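Local coordinates for protein endoglucanase (Humicola insolens, PDB 1DYS) that hydrolyses internal beta-1,4-glucosidic linkages of cellulose as a family 6 glycoside hydrolase and so takes part in the recycling of plant biomass, at residues 269-272 with 273-277; 27-31 with 32-36; 4-8 with 9-13; 57-60 with 61-64; 170-173 with 174-177. One frame throughout, in Å; residues are numbered along the deposited sequence. Where two conformers were deposited one is given.

Contact 1: 269-272 with 273-277; sequences RVAL and SGARS
L272 and A275 are joined by the hydrogen bond of a type II beta turn: the amide N of A275 gives its proton to L272 O over 3.1 Å, with a somewhat bent N-H...O angle of 149°. The chain leaves the short strand 270-271, reverses through S273 and G274, and comes back as a loop. G274 holds the third position of the turn with a positive phi of 74°, a conformation that favours glycine. A water adds to the closure from the same carbonyl: it donates to L272 O at 3.3 Å and accepts from R276 N at 3.1 Å, so the carbonyl that closes the turn also reaches the residue after it. Across the mouth of the turn, the methyls of A271 and A275 meet, CB to CB at 4.0 Å, and A275 CB also lies 3.4 Å from L272 O. The leucine side chain takes no part in this pairing: its CG stands anti to the carbonyl carbon (chi1 -43°), and its branched end leads away from the turn to touch N341. R276 turns its guanidinium to N222, a probable substrate-binding residue, and to N224 and the carbonyl of Q281, while R269, next to strand 270-271, forms a salt bridge with D316. The turn itself is thus a surface bend held by one direct backbone bond, one water and a small methyl contact; the backbone of V270, A271 and L272 bonds to G289, Y223 and P287, and the arginines near its two ends add side-chain links, one of them reaching the substrate-binding region.

Contact 2: 27-31 with 32-36; sequences AFLSR and GDQTN
F28 and N36 meet face-on: the CB of N36 sits over the centre of the phenylalanine ring, 3.4 Å from the centroid and 5° off its normal, a CH-pi contact, with the N36 amide inclined to the ring. D33 runs beside F28 and points the same way, its carboxylate plane turned 73° from the ring and its OD2 3.4 Å from F28 CD1. With CG anti to the backbone N (chi1 -175°), D33 turns its carboxylate to the start of the next helix, where OD1 accepts from N36 N at 3.0 Å. OD2 uses its syn lone pair for N36 ND2 at 2.8 Å, and a water joins OD2 to R31 NH2, whose guanidinium also reaches Q336 through NH1. An alanine in place of F28 would probably leave N36 CB without the ring face beneath it and open a gap between the two helix ends and T339 of helix 332-340. The backbone here ends the helix. D33 N donates to F28 O at 3.1 Å and G32 N to L29 O at 2.8 Å, while R31 N approaches F28 O from the opposite face of that carbonyl. G32, with positive phi, is the C-prime residue. These bonds define a Schellman motif ending helix 15-29, followed directly by the N-cap at D33 that starts helix 34-46, the short link between the two helices.

Contact 3: 4-8 with 9-13; sequences NPFSG and RTLLV
Two successive beta turns, type I from N4 to S7 and type II from F6 to R9, lead the N-terminal chain into strand 10-11, and R9 ties the second turn back to the first. Its backbone N donates to F6 O at 2.9 Å, closing the type II turn, while NH1 reaches back to P5 O at 3.0 Å with an N-H...O angle of 161°. The carbonyl oxygen lies in the plane of the guanidinium, at its edge, and the aliphatic part of the arginine passes close by, CD 3.4 Å from the same P5 O. The side chain is extended from CG to NE (chi2 -174°, chi3 175°), which carries the charged end across the turn to that carbonyl. One arginine therefore holds two consecutive carbonyls, one with its main chain and one with its side chain. G8, at the third position of the type II turn, has a positive phi that suits a glycine. Ahead of it, N4 makes an Asx turn: its OD1 accepts from F6 N at 2.8 Å. The apolar contact is lighter, with L11 CD1 at the edge of the F6 ring, 4.3 Å from CE2. Beyond the turns, N4 ND2 bonds to the carbonyl of D304, and the F6 ring packs against I80 of strand 79-85, A305 and V307 of strand 303-307 and Y178 of strand 175-180. Strand 10-11 itself pairs in parallel with strand 79-85, so the double turn lies against strands of the main parallel sheet.

Contact 4: 57-60 with 61-64; sequences FLLR and DIDV
L59 and I62 form the close, buried side of this stretch leading into helix 60-74: they lie side by side and point the same way, L59 CD2 4.1 Å from I62 CD1, while I62 CB rests 3.3 Å from L59 O. The backbone winds tightly here. D61 N donates to L58 O at 2.8 Å and I62 N to L59 O at 2.9 Å, both i to i-3 bonds; V64 N then takes R60 O at 3.2 Å, an i to i-4 bond. The other side is looser. L58 and D61 run alongside each other with a single approach, CD2 to OD2 at 3.7 Å, and D63 turns its carboxylate to K123. The L58 side chain also lies close to that of S54, a probable substrate-binding residue. R60 folds back along the chain: with CG between the backbone N and the carbonyl carbon (chi1 71°) and a bend at chi3, its NE donates to F57 O at 2.9 Å and its guanidinium lies over the face of the F57 ring. NH1 forms a salt bridge with E115 of the second subunit, which places this helix start at the subunit interface. A leucine in place of R60 would probably leave that glutamate without its charged mate and F57 O without this donor. Residues 57-64 carry the chain from the loop after strand 51-53 into helix 60-74; I62 is covered by F120 and L124 of helix 108-126 and touches I53 of strand 51-53, with L59 against P119.

Contact 5: 170-173 with 174-177; sequences LQAS and HIHL
The L170 side chain lies crosswise to that of L177, the CB of L170 meeting L177 CD2 at 3.9 Å; L177 CD1 lies 3.5 Å from L170 O. I175 CG2 also approaches L170 O, at 3.5 Å, and I175 CD1 reaches A172 CB at 3.7 Å. The CG1 branch of I175 stands anti to the carbonyl carbon (chi1 -60°), which carries CD1 to the alanine methyl. A water sits between the two arms: it lies 2.7 Å from L170 O and 2.6 Å from I175 O, though it may not donate to both at once, and accepts from A172 N. This is the loop between helix 150-169 and strand 175-180 of the parallel sheet, closed by a type I turn from A172 to I175 in which I175 N donates to A172 O at 3.2 Å. H174 lies within that turn: its CE1 is 3.6 Å from A172 CB, its ND1 shares a water with S173 OG, and its NE2 bonds to the carbonyl of L124. L170 also packs on A121 of helix 108-126, and I175 on L124 of the same helix, while L177 meets V134 of the neighbouring strand 132-136.

Overall arrangement
From the N terminus, contact 3 comes first, its double turn leading into strand 10-11. Contact 2 follows at the junction where helix 15-29 gives way to helix 34-46, about 31 Å from contact 3 between centres. Contact 4 leads into helix 60-74 after strand 51-53, and contact 5 turns from helix 150-169 into strand 175-180. Contact 1 comes last, closing the bend after strand 270-271. All five are local and run in series, so none nests within or crosses another. Contacts 3 and 5 alone touch, P5 packing on H176 where both reach the main parallel sheet; contacts 1 and 5 lie on opposite sides of the chain's centre.

Contact 1: 269-272 with 273-277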
loop_
_atom_site.group_PDB
_atom_site.type_symbol
_atom_site.label_atom_id
_atom_site.label_comp_id
_atom_site.label_asym_id
_atom_site.label_seq_id
_atom_site.Cartn_x
_atom_site.Cartn_y
_atom_site.Cartn_z
ATOM N N ARG A 269 -13.810 5.741 -15.790
ATOM C CA ARG A 269 -12.988 6.837 -16.317
ATOM C C ARG A 269 -12.762 6.564 -17.802
ATOM O O ARG A 269 -12.500 5.424 -18.167
ATOM C CB ARG A 269 -11.597 6.845 -15.653
ATOM C CG ARG A 269 -11.663 7.067 -14.146
ATOM C CD ARG A 269 -10.302 7.161 -13.476
ATOM N NE ARG A 269 -9.592 5.865 -13.595
ATOM C CZ ARG A 269 -8.373 5.707 -13.091
ATOM N NH1 ARG A 269 -7.737 6.697 -12.500
ATOM N NH2 ARG A 269 -7.751 4.516 -13.216
ATOM N N VAL A 270 -12.944 7.560 -18.661
ATOM C CA VAL A 270 -12.712 7.430 -20.088
ATOM C C VAL A 270 -11.760 8.552 -20.535
ATOM O O VAL A 270 -12.032 9.713 -20.262
ATOM C CB VAL A 270 -14.043 7.524 -20.869
ATOM C CG1 VAL A 270 -13.746 7.364 -22.365
ATOM C CG2 VAL A 270 -15.026 6.429 -20.487
ATOM N N ALA A 271 -10.687 8.144 -21.200
ATOM C CA ALA A 271 -9.739 9.123 -21.722
ATOM C C ALA A 271 -10.409 9.916 -22.836
ATOM O O ALA A 271 -11.188 9.403 -23.651
ATOM C CB ALA A 271 -8.541 8.356 -22.287
ATOM N N LEU A 272 -10.090 11.201 -22.854
ATOM C CA LEU A 272 -10.543 12.131 -23.866
ATOM C C LEU A 272 -9.418 12.231 -24.897
ATOM O O LEU A 272 -8.341 11.625 -24.750
ATOM C CB LEU A 272 -10.847 13.522 -23.296
ATOM C CG LEU A 272 -11.619 13.528 -21.963
ATOM C CD1 LEU A 272 -11.771 14.927 -21.376
ATOM C CD2 LEU A 272 -13.002 12.914 -22.132
ATOM N N SER A 273 -9.736 12.983 -25.952
ATOM C CA SER A 273 -8.812 13.127 -27.067
ATOM C C SER A 273 -7.402 13.492 -26.639
ATOM O O SER A 273 -7.215 14.512 -25.926
ATOM C CB SER A 273 -9.255 14.249 -28.007
ATOM O OG SER A 273 -10.623 14.579 -27.938
ATOM N N GLY A 274 -6.433 12.715 -27.087
ATOM C CA GLY A 274 -5.037 13.009 -26.827
ATOM C C GLY A 274 -4.488 12.767 -25.458
ATOM O O GLY A 274 -3.350 13.150 -25.115
ATOM N N ALA A 275 -5.258 12.065 -24.628
ATOM C CA ALA A 275 -4.785 11.843 -23.256
ATOM C C ALA A 275 -3.610 10.895 -23.220
ATOM O O ALA A 275 -2.803 10.968 -22.286
ATOM C CB ALA A 275 -5.918 11.363 -22.364
ATOM N N ARG A 276 -3.530 9.947 -24.147
ATOM C CA ARG A 276 -2.412 9.007 -24.105
ATOM C C ARG A 276 -1.712 8.962 -25.458
ATOM O O ARG A 276 -2.415 9.009 -26.447
ATOM C CB ARG A 276 -3.007 7.608 -23.868
ATOM C CG ARG A 276 -3.499 7.422 -22.438
ATOM C CD ARG A 276 -3.746 5.947 -22.195
ATOM N NE ARG A 276 -5.048 5.540 -22.704
ATOM C CZ ARG A 276 -5.612 4.383 -22.330
ATOM N NH1 ARG A 276 -4.975 3.571 -21.500
ATOM N NH2 ARG A 276 -6.795 4.078 -22.844
ATOM N N SER A 277 -0.385 8.835 -25.498
ATOM C CA SER A 277 0.311 8.670 -26.766
ATOM C C SER A 277 0.636 7.213 -27.008
ATOM O O SER A 277 0.969 6.755 -28.107
ATOM C CB SER A 277 1.594 9.528 -26.759
ATOM O OG SER A 277 2.316 9.283 -25.563
HETATM O O HOH W 1 -6.158 9.345 -25.577
#

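Contact 2: 27-31 with 32-36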
loop_
_atom_site.group_PDB
_atom_site.type_symbol
_atom_site.label_atom_id
_atom_site.label_comp_id
_atom_site.label_asym_id
_atom_site.label_seq_id
_atom_site.Cartn_x
_atom_site.Cartn_y
_atom_site.Cartn_z
ATOM N N ALA A 27 -15.527 21.231 -2.778
ATOM C CA ALA A 27 -14.588 22.044 -3.545
ATOM C C ALA A 27 -15.280 22.841 -4.634
ATOM O O ALA A 27 -15.082 24.058 -4.787
ATOM C CB ALA A 27 -13.463 21.187 -4.127
ATOM N N PHE A 28 -16.173 22.211 -5.393
ATOM C CA PHE A 28 -16.921 22.898 -6.433
ATOM C C PHE A 28 -17.812 23.968 -5.796
ATOM O O PHE A 28 -17.765 25.113 -6.242
ATOM C CB PHE A 28 -17.784 21.928 -7.239
ATOM C CG PHE A 28 -17.027 21.212 -8.322
ATOM C CD1 PHE A 28 -16.270 21.882 -9.270
ATOM C CD2 PHE A 28 -17.056 19.819 -8.323
ATOM C CE1 PHE A 28 -15.573 21.182 -10.244
ATOM C CE2 PHE A 28 -16.366 19.124 -9.316
ATOM C CZ PHE A 28 -15.644 19.784 -10.260
ATOM N N LEU A 29 -18.540 23.622 -4.733
ATOM C CA LEU A 29 -19.386 24.620 -4.078
ATOM C C LEU A 29 -18.584 25.863 -3.687
ATOM O O LEU A 29 -18.995 27.000 -3.975
ATOM C CB LEU A 29 -20.031 24.051 -2.836
ATOM C CG LEU A 29 -21.407 23.451 -2.812
ATOM C CD1 LEU A 29 -21.860 23.246 -1.384
ATOM C CD2 LEU A 29 -22.403 24.222 -3.638
ATOM N N SER A 30 -17.406 25.687 -3.114
ATOM C CA SER A 30 -16.526 26.754 -2.668
ATOM C C SER A 30 -15.987 27.708 -3.711
ATOM O O SER A 30 -15.317 28.712 -3.420
ATOM C CB SER A 30 -15.367 26.086 -1.907
ATOM O OG SER A 30 -15.919 25.396 -0.784
ATOM N N ARG A 31 -16.211 27.448 -4.983
ATOM C CA ARG A 31 -15.851 28.300 -6.096
ATOM C C ARG A 31 -17.132 28.778 -6.780
ATOM O O ARG A 31 -17.088 29.282 -7.899
ATOM C CB ARG A 31 -14.920 27.607 -7.076
ATOM C CG ARG A 31 -13.661 27.106 -6.367
ATOM C CD ARG A 31 -12.653 26.637 -7.381
ATOM N NE ARG A 31 -13.204 25.676 -8.349
ATOM C CZ ARG A 31 -12.844 24.388 -8.285
ATOM N NH1 ARG A 31 -12.012 23.986 -7.324
ATOM N NH2 ARG A 31 -13.335 23.544 -9.175
ATOM N N GLY A 32 -18.269 28.540 -6.137
ATOM C CA GLY A 32 -19.569 28.932 -6.666
ATOM C C GLY A 32 -20.058 28.085 -7.834
ATOM O O GLY A 32 -21.061 28.396 -8.484
ATOM N N ASP A 33 -19.378 26.961 -8.067
ATOM C CA ASP A 33 -19.742 26.080 -9.166
ATOM C C ASP A 33 -20.791 25.062 -8.730
ATOM O O ASP A 33 -20.509 23.931 -8.316
ATOM C CB ASP A 33 -18.491 25.441 -9.737
ATOM C CG ASP A 33 -18.724 24.593 -10.956
ATOM O OD1 ASP A 33 -19.887 24.444 -11.404
ATOM O OD2 ASP A 33 -17.719 24.075 -11.503
ATOM N N GLN A 34 -22.056 25.486 -8.879
ATOM C CA GLN A 34 -23.190 24.660 -8.499
ATOM C C GLN A 34 -23.415 23.525 -9.497
ATOM O O GLN A 34 -23.888 22.458 -9.086
ATOM C CB GLN A 34 -24.498 25.460 -8.497
ATOM C CG GLN A 34 -24.962 25.865 -7.121
ATOM C CD GLN A 34 -23.920 26.721 -6.425
ATOM O OE1 GLN A 34 -23.563 26.517 -5.270
ATOM N NE2 GLN A 34 -23.405 27.705 -7.162
ATOM N N THR A 35 -23.152 23.819 -10.757
ATOM C CA THR A 35 -23.355 22.864 -11.837
ATOM C C THR A 35 -22.515 21.609 -11.613
ATOM O O THR A 35 -23.032 20.489 -11.681
ATOM C CB THR A 35 -23.050 23.463 -13.211
ATOM O OG1 THR A 35 -24.074 24.441 -13.507
ATOM C CG2 THR A 35 -23.092 22.401 -14.300
ATOM N N ASN A 36 -21.234 21.797 -11.337
ATOM C CA ASN A 36 -20.417 20.592 -11.058
ATOM C C ASN A 36 -20.648 20.047 -9.671
ATOM O O ASN A 36 -20.477 18.819 -9.483
ATOM C CB ASN A 36 -18.950 20.885 -11.365
ATOM C CG ASN A 36 -18.616 20.893 -12.824
ATOM O OD1 ASN A 36 -18.837 19.943 -13.585
ATOM N ND2 ASN A 36 -17.970 21.965 -13.330
HETATM O O HOH W 2 -15.282 24.872 -11.102
#

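Contact 3: 4-8 with 9-13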
loop_
_atom_site.group_PDB
_atom_site.type_symbol
_atom_site.label_atom_id
_atom_site.label_comp_id
_atom_site.label_asym_id
_atom_site.label_seq_id
_atom_site.Cartn_x
_atom_site.Cartn_y
_atom_site.Cartn_z
ATOM N N ASN A 4 -29.169 -12.351 -17.772
ATOM C CA ASN A 4 -28.145 -11.348 -17.402
ATOM C C ASN A 4 -28.505 -10.985 -15.980
ATOM O O ASN A 4 -29.609 -10.588 -15.602
ATOM C CB ASN A 4 -28.227 -10.202 -18.388
ATOM C CG ASN A 4 -27.629 -8.881 -17.946
ATOM O OD1 ASN A 4 -26.973 -8.834 -16.905
ATOM N ND2 ASN A 4 -27.864 -7.827 -18.721
ATOM N N PRO A 5 -27.558 -11.123 -15.064
ATOM C CA PRO A 5 -27.818 -10.855 -13.655
ATOM C C PRO A 5 -28.115 -9.410 -13.314
ATOM O O PRO A 5 -28.583 -9.089 -12.211
ATOM C CB PRO A 5 -26.593 -11.374 -12.886
ATOM C CG PRO A 5 -25.575 -11.597 -13.957
ATOM C CD PRO A 5 -26.222 -11.643 -15.322
ATOM N N PHE A 6 -27.800 -8.466 -14.206
ATOM C CA PHE A 6 -27.999 -7.051 -13.948
ATOM C C PHE A 6 -29.395 -6.593 -14.420
ATOM O O PHE A 6 -29.796 -5.491 -14.117
ATOM C CB PHE A 6 -26.934 -6.212 -14.648
ATOM C CG PHE A 6 -25.562 -6.352 -14.034
ATOM C CD1 PHE A 6 -24.689 -7.364 -14.435
ATOM C CD2 PHE A 6 -25.166 -5.473 -13.048
ATOM C CE1 PHE A 6 -23.427 -7.487 -13.880
ATOM C CE2 PHE A 6 -23.932 -5.606 -12.442
ATOM C CZ PHE A 6 -23.077 -6.604 -12.879
ATOM N N SER A 7 -30.020 -7.414 -15.247
ATOM C CA SER A 7 -31.358 -7.130 -15.770
ATOM C C SER A 7 -32.347 -6.746 -14.684
ATOM O O SER A 7 -32.638 -7.459 -13.713
ATOM C CB SER A 7 -31.892 -8.379 -16.495
ATOM O OG SER A 7 -32.698 -8.014 -17.605
ATOM N N GLY A 8 -32.892 -5.535 -14.796
ATOM C CA GLY A 8 -33.836 -4.964 -13.888
ATOM C C GLY A 8 -33.292 -4.596 -12.520
ATOM O O GLY A 8 -34.034 -4.222 -11.620
ATOM N N ARG A 9 -31.967 -4.624 -12.359
ATOM C CA ARG A 9 -31.333 -4.281 -11.094
ATOM C C ARG A 9 -30.569 -2.966 -11.191
ATOM O O ARG A 9 -30.330 -2.459 -12.273
ATOM C CB ARG A 9 -30.432 -5.448 -10.653
ATOM C CG ARG A 9 -31.243 -6.650 -10.219
ATOM C CD ARG A 9 -30.442 -7.812 -9.640
ATOM N NE ARG A 9 -31.385 -8.834 -9.164
ATOM C CZ ARG A 9 -31.472 -10.081 -9.595
ATOM N NH1 ARG A 9 -30.644 -10.517 -10.531
ATOM N NH2 ARG A 9 -32.397 -10.871 -9.049
ATOM N N THR A 10 -30.182 -2.401 -10.055
ATOM C CA THR A 10 -29.365 -1.186 -10.022
ATOM C C THR A 10 -28.022 -1.536 -9.363
ATOM O O THR A 10 -28.071 -2.151 -8.306
ATOM C CB THR A 10 -30.014 -0.086 -9.179
ATOM O OG1 THR A 10 -30.597 -0.674 -8.004
ATOM C CG2 THR A 10 -31.123 0.576 -10.001
ATOM N N LEU A 11 -26.906 -1.191 -9.991
ATOM C CA LEU A 11 -25.605 -1.427 -9.330
ATOM C C LEU A 11 -25.535 -0.571 -8.078
ATOM O O LEU A 11 -25.815 0.617 -8.009
ATOM C CB LEU A 11 -24.473 -1.056 -10.298
ATOM C CG LEU A 11 -23.066 -1.333 -9.746
ATOM C CD1 LEU A 11 -22.807 -2.781 -9.337
ATOM C CD2 LEU A 11 -22.036 -0.829 -10.765
ATOM N N LEU A 12 -25.198 -1.209 -6.934
ATOM C CA LEU A 12 -25.233 -0.530 -5.654
ATOM C C LEU A 12 -24.207 0.588 -5.485
ATOM O O LEU A 12 -23.058 0.409 -5.888
ATOM C CB LEU A 12 -25.111 -1.561 -4.517
ATOM C CG LEU A 12 -25.220 -1.025 -3.083
ATOM C CD1 LEU A 12 -26.652 -0.722 -2.675
ATOM C CD2 LEU A 12 -24.595 -2.018 -2.112
ATOM N N VAL A 13 -24.649 1.694 -4.884
ATOM C CA VAL A 13 -23.670 2.768 -4.621
ATOM C C VAL A 13 -22.610 2.256 -3.649
ATOM O O VAL A 13 -22.884 1.483 -2.727
ATOM C CB VAL A 13 -24.383 4.002 -4.041
ATOM C CG1 VAL A 13 -23.458 4.886 -3.224
ATOM C CG2 VAL A 13 -25.090 4.827 -5.135
#

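Contact 4: 57-60 with 61-64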
loop_
_atom_site.group_PDB
_atom_site.type_symbol
_atom_site.label_atom_id
_atom_site.label_comp_id
_atom_site.label_asym_id
_atom_site.label_seq_id
_atom_site.Cartn_x
_atom_site.Cartn_y
_atom_site.Cartn_z
ATOM N N PHE A 57 -7.753 -7.259 5.513
ATOM C CA PHE A 57 -8.371 -6.216 6.327
ATOM C C PHE A 57 -9.708 -5.758 5.693
ATOM O O PHE A 57 -10.673 -5.510 6.417
ATOM C CB PHE A 57 -7.410 -5.041 6.442
ATOM C CG PHE A 57 -7.912 -3.843 7.191
ATOM C CD1 PHE A 57 -7.825 -3.808 8.565
ATOM C CD2 PHE A 57 -8.512 -2.782 6.535
ATOM C CE1 PHE A 57 -8.280 -2.711 9.276
ATOM C CE2 PHE A 57 -8.944 -1.666 7.217
ATOM C CZ PHE A 57 -8.860 -1.658 8.601
ATOM N N LEU A 58 -9.725 -5.528 4.400
ATOM C CA LEU A 58 -10.892 -5.070 3.687
ATOM C C LEU A 58 -11.964 -6.129 3.516
ATOM O O LEU A 58 -13.019 -5.716 2.990
ATOM C CB LEU A 58 -10.587 -4.380 2.359
ATOM C CG LEU A 58 -9.682 -3.158 2.492
ATOM C CD1 LEU A 58 -9.175 -2.684 1.123
ATOM C CD2 LEU A 58 -10.442 -2.018 3.176
ATOM N N LEU A 59 -11.820 -7.371 3.956
ATOM C CA LEU A 59 -13.008 -8.260 3.952
ATOM C C LEU A 59 -14.169 -7.630 4.699
ATOM O O LEU A 59 -15.323 -7.916 4.339
ATOM C CB LEU A 59 -12.658 -9.591 4.658
ATOM C CG LEU A 59 -11.727 -10.505 3.830
ATOM C CD1 LEU A 59 -11.105 -11.538 4.768
ATOM C CD2 LEU A 59 -12.550 -11.190 2.747
ATOM N N ARG A 60 -13.937 -6.751 5.670
ATOM C CA ARG A 60 -14.963 -6.032 6.417
ATOM C C ARG A 60 -15.809 -5.173 5.505
ATOM O O ARG A 60 -16.985 -4.980 5.787
ATOM C CB ARG A 60 -14.373 -5.170 7.543
ATOM C CG ARG A 60 -13.607 -3.936 7.087
ATOM C CD ARG A 60 -12.729 -3.331 8.194
ATOM N NE ARG A 60 -11.824 -4.303 8.749
ATOM C CZ ARG A 60 -11.243 -4.605 9.892
ATOM N NH1 ARG A 60 -11.416 -3.925 11.024
ATOM N NH2 ARG A 60 -10.449 -5.681 9.896
ATOM N N ASP A 61 -15.258 -4.685 4.359
ATOM C CA ASP A 61 -16.062 -3.927 3.414
ATOM C C ASP A 61 -17.146 -4.790 2.768
ATOM O O ASP A 61 -18.128 -4.228 2.278
ATOM C CB ASP A 61 -15.217 -3.227 2.346
ATOM C CG ASP A 61 -14.727 -1.874 2.839
ATOM O OD1 ASP A 61 -15.150 -1.433 3.926
ATOM O OD2 ASP A 61 -13.895 -1.215 2.152
ATOM N N ILE A 62 -17.010 -6.145 2.765
ATOM C CA ILE A 62 -18.119 -6.937 2.231
ATOM C C ILE A 62 -19.336 -6.811 3.152
ATOM O O ILE A 62 -20.491 -6.674 2.702
ATOM C CB ILE A 62 -17.708 -8.415 2.087
ATOM C CG1 ILE A 62 -16.554 -8.547 1.095
ATOM C CG2 ILE A 62 -18.853 -9.267 1.552
ATOM C CD1 ILE A 62 -16.035 -9.980 1.016
ATOM N N ASP A 63 -19.098 -6.821 4.466
ATOM C CA ASP A 63 -20.193 -6.626 5.424
ATOM C C ASP A 63 -20.838 -5.258 5.200
ATOM O O ASP A 63 -22.077 -5.137 5.209
ATOM C CB ASP A 63 -19.717 -6.836 6.864
ATOM C CG ASP A 63 -19.120 -8.218 7.061
ATOM O OD1 ASP A 63 -19.688 -9.242 6.633
ATOM O OD2 ASP A 63 -18.025 -8.360 7.655
ATOM N N VAL A 64 -19.995 -4.240 4.978
ATOM C CA VAL A 64 -20.500 -2.908 4.685
ATOM C C VAL A 64 -21.401 -2.932 3.441
ATOM O O VAL A 64 -22.517 -2.383 3.466
ATOM C CB VAL A 64 -19.392 -1.858 4.485
ATOM C CG1 VAL A 64 -20.025 -0.500 4.167
ATOM C CG2 VAL A 64 -18.531 -1.763 5.732
#

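Contact 5: 170-173 with 174-177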
loop_
_atom_site.group_PDB
_atom_site.type_symbol
_atom_site.label_atom_id
_atom_site.label_comp_id
_atom_site.label_asym_id
_atom_site.label_seq_id
_atom_site.Cartn_x
_atom_site.Cartn_y
_atom_site.Cartn_z
ATOM N N LEU A 170 -17.080 -20.065 -4.991
ATOM C CA LEU A 170 -18.098 -19.050 -5.164
ATOM C C LEU A 170 -19.187 -19.445 -6.140
ATOM O O LEU A 170 -19.625 -18.667 -6.992
ATOM C CB LEU A 170 -17.399 -17.753 -5.662
ATOM C CG LEU A 170 -16.481 -17.175 -4.571
ATOM C CD1 LEU A 170 -15.581 -16.081 -5.178
ATOM C CD2 LEU A 170 -17.221 -16.594 -3.392
ATOM N N GLN A 171 -19.574 -20.734 -6.100
ATOM C CA GLN A 171 -20.667 -21.180 -6.969
ATOM C C GLN A 171 -21.984 -21.084 -6.196
ATOM O O GLN A 171 -22.138 -21.787 -5.193
ATOM C CB GLN A 171 -20.424 -22.632 -7.360
ATOM C CG GLN A 171 -19.218 -22.946 -8.188
ATOM C CD GLN A 171 -19.219 -22.304 -9.564
ATOM O OE1 GLN A 171 -20.084 -22.586 -10.392
ATOM N NE2 GLN A 171 -18.236 -21.452 -9.792
ATOM N N ALA A 172 -22.903 -20.227 -6.611
ATOM C CA ALA A 172 -24.204 -20.093 -5.948
ATOM C C ALA A 172 -25.143 -19.366 -6.906
ATOM O O ALA A 172 -24.637 -18.639 -7.775
ATOM C CB ALA A 172 -24.101 -19.332 -4.650
ATOM N N SER A 173 -26.459 -19.542 -6.824
ATOM C CA SER A 173 -27.319 -18.857 -7.784
ATOM C C SER A 173 -27.367 -17.346 -7.622
ATOM O O SER A 173 -27.820 -16.684 -8.561
ATOM C CB SER A 173 -28.730 -19.450 -7.683
ATOM O OG SER A 173 -29.370 -19.010 -6.507
ATOM N N HIS A 174 -26.924 -16.775 -6.500
ATOM C CA HIS A 174 -26.972 -15.348 -6.269
ATOM C C HIS A 174 -25.577 -14.713 -6.419
ATOM O O HIS A 174 -25.425 -13.519 -6.225
ATOM C CB HIS A 174 -27.574 -14.997 -4.908
ATOM C CG HIS A 174 -26.717 -15.512 -3.779
ATOM N ND1 HIS A 174 -26.523 -16.855 -3.537
ATOM C CD2 HIS A 174 -26.002 -14.841 -2.850
ATOM C CE1 HIS A 174 -25.728 -16.990 -2.487
ATOM N NE2 HIS A 174 -25.355 -15.781 -2.067
ATOM N N ILE A 175 -24.626 -15.551 -6.827
ATOM C CA ILE A 175 -23.258 -15.056 -7.047
ATOM C C ILE A 175 -22.907 -15.196 -8.522
ATOM O O ILE A 175 -22.908 -16.284 -9.106
ATOM C CB ILE A 175 -22.229 -15.856 -6.225
ATOM C CG1 ILE A 175 -22.501 -15.772 -4.726
ATOM C CG2 ILE A 175 -20.812 -15.354 -6.542
ATOM C CD1 ILE A 175 -21.592 -16.704 -3.907
ATOM N N HIS A 176 -22.579 -14.064 -9.177
ATOM C CA HIS A 176 -22.286 -14.017 -10.601
ATOM C C HIS A 176 -20.834 -13.620 -10.844
ATOM O O HIS A 176 -20.448 -12.530 -10.458
ATOM C CB HIS A 176 -23.246 -13.015 -11.260
ATOM C CG HIS A 176 -24.659 -13.332 -10.817
ATOM N ND1 HIS A 176 -25.381 -14.371 -11.389
ATOM C CD2 HIS A 176 -25.404 -12.802 -9.835
ATOM C CE1 HIS A 176 -26.552 -14.410 -10.759
ATOM N NE2 HIS A 176 -26.607 -13.488 -9.826
ATOM N N LEU A 177 -20.071 -14.580 -11.345
ATOM C CA LEU A 177 -18.628 -14.375 -11.463
ATOM C C LEU A 177 -18.217 -13.865 -12.812
ATOM O O LEU A 177 -18.589 -14.399 -13.849
ATOM C CB LEU A 177 -17.925 -15.696 -11.135
ATOM C CG LEU A 177 -18.215 -16.281 -9.748
ATOM C CD1 LEU A 177 -17.535 -17.639 -9.596
ATOM C CD2 LEU A 177 -17.764 -15.336 -8.644
HETATM O O HOH W 3 -21.509 -18.468 -8.897
HETATM O O HOH W 4 -28.410 -18.759 -3.809
#